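Long-range contact in beta-ketoacyl synthase (Pseudomonas aeruginosa, PDB 4CW4), which catalyses the condensation of acetyl-CoA with malonyl-acyl carrier protein that forms the acetoacetyl primer of fatty acid synthesis: residues S281-L293 / I535-G547. Residues are numbered along the deposited sequence; the frame is centred on the assembly and turned at random. Where two conformers were deposited one is given.
Sequences SITGACATFLYNL and INSKGFGGNNASG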
loop_
_atom_site.group_PDB
_atom_site.type_symbol
_atom_site.label_atom_id
_atom_site.label_comp_id
_atom_site.label_asym_id
_atom_site.label_seq_id
_atom_site.Cartn_x
_atom_site.Cartn_y
_atom_site.Cartn_z
ATOM N N SER A 281 0.896 -6.274 -0.868
ATOM C CA SER A 281 0.311 -5.539 0.240
ATOM C C SER A 281 -0.736 -4.618 -0.330
ATOM O O SER A 281 -0.399 -3.670 -1.030
ATOM C CB SER A 281 1.379 -4.720 0.972
ATOM O OG SER A 281 2.451 -5.527 1.450
ATOM N N ILE A 282 -1.999 -4.901 -0.013
ATOM C CA ILE A 282 -3.121 -4.187 -0.604
ATOM C C ILE A 282 -3.740 -3.265 0.416
ATOM O O ILE A 282 -4.036 -3.690 1.512
ATOM C CB ILE A 282 -4.167 -5.150 -1.158
ATOM C CG1 ILE A 282 -3.464 -6.235 -1.973
ATOM C CG2 ILE A 282 -5.188 -4.397 -2.001
ATOM C CD1 ILE A 282 -4.376 -7.205 -2.651
ATOM N N THR A 283 -3.869 -1.982 0.090
ATOM C CA THR A 283 -4.549 -1.045 0.979
ATOM C C THR A 283 -5.882 -0.534 0.432
ATOM O O THR A 283 -6.096 -0.410 -0.778
ATOM C CB THR A 283 -3.644 0.145 1.347
ATOM O OG1 THR A 283 -3.126 0.754 0.162
ATOM C CG2 THR A 283 -2.494 -0.310 2.184
ATOM N N GLY A 284 -6.766 -0.275 1.385
ATOM C CA GLY A 284 -8.094 0.250 1.161
ATOM C C GLY A 284 -8.541 0.965 2.423
ATOM O O GLY A 284 -9.631 0.722 2.931
ATOM N N ALA A 285 -7.655 1.790 2.965
ATOM C CA ALA A 285 -7.937 2.508 4.196
ATOM C C ALA A 285 -8.396 1.534 5.299
ATOM O O ALA A 285 -7.772 0.488 5.502
ATOM C CB ALA A 285 -8.941 3.639 3.942
ATOM N N CYS A 286 -9.453 1.862 6.004
ATOM C CA CYS A 286 -9.772 1.067 7.153
ATOM C C CYS A 286 -10.527 -0.256 6.805
ATOM O O CYS A 286 -10.896 -1.012 7.717
ATOM C CB CYS A 286 -10.432 1.983 8.195
ATOM S SG CYS A 286 -9.204 3.097 9.055
ATOM N N ALA A 287 -10.653 -0.569 5.497
ATOM C CA ALA A 287 -11.115 -1.877 4.999
ATOM C C ALA A 287 -9.990 -2.762 4.483
ATOM O O ALA A 287 -10.224 -3.810 3.905
ATOM C CB ALA A 287 -12.150 -1.684 3.935
ATOM N N THR A 288 -8.752 -2.347 4.724
ATOM C CA THR A 288 -7.582 -2.991 4.138
ATOM C C THR A 288 -7.509 -4.515 4.309
ATOM O O THR A 288 -7.195 -5.221 3.345
ATOM C CB THR A 288 -6.298 -2.302 4.674
ATOM O OG1 THR A 288 -6.126 -1.047 4.012
ATOM C CG2 THR A 288 -5.049 -3.142 4.472
ATOM N N PHE A 289 -7.774 -5.049 5.498
ATOM C CA PHE A 289 -7.600 -6.486 5.629
ATOM C C PHE A 289 -8.494 -7.253 4.664
ATOM O O PHE A 289 -8.069 -8.249 4.108
ATOM C CB PHE A 289 -7.804 -6.970 7.068
ATOM C CG PHE A 289 -7.965 -8.455 7.164
ATOM C CD1 PHE A 289 -6.866 -9.290 7.113
ATOM C CD2 PHE A 289 -9.219 -9.017 7.261
ATOM C CE1 PHE A 289 -7.009 -10.639 7.189
ATOM C CE2 PHE A 289 -9.366 -10.387 7.331
ATOM C CZ PHE A 289 -8.261 -11.198 7.291
ATOM N N LEU A 290 -9.720 -6.785 4.460
ATOM C CA LEU A 290 -10.613 -7.444 3.528
ATOM C C LEU A 290 -10.096 -7.336 2.093
ATOM O O LEU A 290 -10.331 -8.230 1.300
ATOM C CB LEU A 290 -12.048 -6.908 3.658
ATOM C CG LEU A 290 -12.800 -7.279 4.949
ATOM C CD1 LEU A 290 -14.226 -6.738 4.914
ATOM C CD2 LEU A 290 -12.821 -8.780 5.136
ATOM N N TYR A 291 -9.404 -6.248 1.751
ATOM C CA TYR A 291 -8.777 -6.165 0.443
ATOM C C TYR A 291 -7.683 -7.229 0.260
ATOM O O TYR A 291 -7.603 -7.890 -0.785
ATOM C CB TYR A 291 -8.197 -4.764 0.215
ATOM C CG TYR A 291 -9.187 -3.637 -0.042
ATOM C CD1 TYR A 291 -10.363 -3.511 0.659
ATOM C CD2 TYR A 291 -8.910 -2.671 -0.983
ATOM C CE1 TYR A 291 -11.247 -2.468 0.414
ATOM C CE2 TYR A 291 -9.777 -1.626 -1.226
ATOM C CZ TYR A 291 -10.948 -1.534 -0.526
ATOM O OH TYR A 291 -11.835 -0.504 -0.753
ATOM N N ASN A 292 -6.864 -7.431 1.287
ATOM C CA ASN A 292 -5.882 -8.506 1.259
ATOM C C ASN A 292 -6.599 -9.865 1.192
ATOM O O ASN A 292 -6.160 -10.788 0.505
ATOM C CB ASN A 292 -4.982 -8.453 2.506
ATOM C CG ASN A 292 -3.864 -7.437 2.395
ATOM O OD1 ASN A 292 -3.382 -7.125 1.303
ATOM N ND2 ASN A 292 -3.425 -6.947 3.542
ATOM N N LEU A 293 -7.706 -9.995 1.908
ATOM C CA LEU A 293 -8.429 -11.267 1.960
ATOM C C LEU A 293 -9.061 -11.575 0.593
ATOM O O LEU A 293 -9.089 -12.727 0.179
ATOM C CB LEU A 293 -9.482 -11.264 3.071
ATOM C CG LEU A 293 -10.213 -12.577 3.360
ATOM C CD1 LEU A 293 -9.235 -13.633 3.798
ATOM C CD2 LEU A 293 -11.281 -12.383 4.433
ATOM N N ILE A 535 -18.631 -9.766 7.581
ATOM C CA ILE A 535 -17.670 -8.796 8.100
ATOM C C ILE A 535 -17.804 -7.512 7.279
ATOM O O ILE A 535 -17.636 -7.551 6.054
ATOM C CB ILE A 535 -16.223 -9.308 7.953
ATOM C CG1 ILE A 535 -16.035 -10.718 8.534
ATOM C CG2 ILE A 535 -15.256 -8.329 8.597
ATOM C CD1 ILE A 535 -16.327 -10.874 9.970
ATOM N N ASN A 536 -18.122 -6.396 7.931
ATOM C CA ASN A 536 -18.329 -5.148 7.227
ATOM C C ASN A 536 -17.285 -4.094 7.577
ATOM O O ASN A 536 -16.933 -3.912 8.749
ATOM C CB ASN A 536 -19.725 -4.590 7.500
ATOM C CG ASN A 536 -20.139 -3.580 6.442
ATOM O OD1 ASN A 536 -19.873 -3.778 5.246
ATOM N ND2 ASN A 536 -20.722 -2.466 6.869
ATOM N N SER A 537 -16.780 -3.412 6.561
ATOM C CA SER A 537 -15.686 -2.465 6.770
ATOM C C SER A 537 -15.674 -1.347 5.745
ATOM O O SER A 537 -16.159 -1.461 4.611
ATOM C CB SER A 537 -14.343 -3.191 6.744
ATOM O OG SER A 537 -13.278 -2.393 7.218
ATOM N N LYS A 538 -15.074 -0.230 6.140
ATOM C CA LYS A 538 -15.033 0.920 5.265
ATOM C C LYS A 538 -13.947 1.800 5.771
ATOM O O LYS A 538 -13.411 1.632 6.881
ATOM C CB LYS A 538 -16.342 1.715 5.298
ATOM C CG LYS A 538 -17.569 0.940 5.752
ATOM C CD LYS A 538 -18.584 1.821 6.401
ATOM C CE LYS A 538 -19.213 2.776 5.450
ATOM N NZ LYS A 538 -20.684 2.846 5.672
ATOM N N GLY A 539 -13.631 2.772 4.950
ATOM C CA GLY A 539 -12.634 3.717 5.326
ATOM C C GLY A 539 -12.800 4.877 4.414
ATOM O O GLY A 539 -13.579 4.867 3.460
ATOM N N PHE A 540 -12.055 5.893 4.771
ATOM C CA PHE A 540 -11.736 7.042 3.919
ATOM C C PHE A 540 -11.441 6.633 2.506
ATOM O O PHE A 540 -10.989 5.514 2.249
ATOM C CB PHE A 540 -10.464 7.785 4.397
ATOM C CG PHE A 540 -10.517 8.294 5.808
ATOM C CD1 PHE A 540 -11.681 8.228 6.566
ATOM C CD2 PHE A 540 -9.377 8.843 6.378
ATOM C CE1 PHE A 540 -11.707 8.707 7.868
ATOM C CE2 PHE A 540 -9.393 9.324 7.679
ATOM C CZ PHE A 540 -10.563 9.260 8.423
ATOM N N GLY A 541 -11.668 7.576 1.593
ATOM C CA GLY A 541 -11.230 7.443 0.231
ATOM C C GLY A 541 -12.212 6.642 -0.579
ATOM O O GLY A 541 -11.858 6.195 -1.636
ATOM N N GLY A 542 -13.444 6.447 -0.097
ATOM C CA GLY A 542 -14.402 5.666 -0.863
ATOM C C GLY A 542 -14.004 4.207 -0.903
ATOM O O GLY A 542 -14.041 3.572 -1.944
ATOM N N ASN A 543 -13.623 3.680 0.257
ATOM C CA ASN A 543 -13.239 2.291 0.395
ATOM C C ASN A 543 -14.264 1.545 1.227
ATOM O O ASN A 543 -14.548 1.937 2.346
ATOM C CB ASN A 543 -11.826 2.211 0.996
ATOM C CG ASN A 543 -10.756 2.573 -0.026
ATOM O OD1 ASN A 543 -10.514 1.819 -0.972
ATOM N ND2 ASN A 543 -10.135 3.734 0.133
ATOM N N ASN A 544 -14.847 0.496 0.657
ATOM C CA ASN A 544 -15.856 -0.307 1.348
ATOM C C ASN A 544 -15.620 -1.763 1.022
ATOM O O ASN A 544 -15.283 -2.100 -0.110
ATOM C CB ASN A 544 -17.278 0.046 0.890
ATOM C CG ASN A 544 -17.578 1.530 0.979
ATOM O OD1 ASN A 544 -17.952 2.047 2.036
ATOM N ND2 ASN A 544 -17.417 2.229 -0.136
ATOM N N ALA A 545 -15.839 -2.638 1.997
ATOM C CA ALA A 545 -15.726 -4.070 1.750
ATOM C C ALA A 545 -16.607 -4.844 2.687
ATOM O O ALA A 545 -16.824 -4.423 3.823
ATOM C CB ALA A 545 -14.274 -4.547 1.877
ATOM N N SER A 546 -17.108 -5.981 2.194
ATOM C CA SER A 546 -17.823 -6.926 3.037
ATOM C C SER A 546 -17.364 -8.336 2.715
ATOM O O SER A 546 -17.219 -8.700 1.543
ATOM C CB SER A 546 -19.337 -6.823 2.839
ATOM O OG SER A 546 -19.790 -5.504 3.040
ATOM N N GLY A 547 -17.090 -9.114 3.758
ATOM C CA GLY A 547 -16.653 -10.490 3.605
ATOM C C GLY A 547 -17.645 -11.503 4.138
ATOM O O GLY A 547 -18.389 -11.213 5.086
HETATM O O HOH W 1 -9.930 5.158 6.737
#
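The nucleophile elbow of a thiolase-fold condensing enzyme, Gly284 to Ala287, rests on the antiparallel hairpin 535-547, with Cys286 CA 4.3 Å from Gly539 CA. Helix 288-293, which begins just after the elbow, crosses strand 543-547 at 60°, its axis 8.0 Å away. Cys286, assigned as the active-site nucleophile, lies beside His477, a predicted catalytic residue. Glycine suits position 539 because a CB there would collide with Cys286 N and Ala285 CB. Beyond it, one water accepts from Phe540 N at 3.0 Å and, weakly, from Cys286 N, and sits over a face of the Phe540 ring; these two N-H groups are consistent with the oxyanion hole of this family. Where the helix meets strand 543-547, small side chains allow close packing, Ala287 CB lying 4.1 Å from Ala545 CB; the larger Leu290, CG anti to its carbonyl carbon, lays CD1 over the paired backbones of Ile535 and Ala545, 3.6 Å from Ala545 O. Asn543 braces the loop, its ND2 bonding Phe540 O almost straight (172°), in the carbonyl plane on a lone pair, and also reaching Asp266 of the second subunit. The Tyr291 side chain crosses that of Asn543 at about a right angle, ring and amide planes 63° apart, and its OH donates a weak 2.7 Å hydrogen bond to Asn543 OD1.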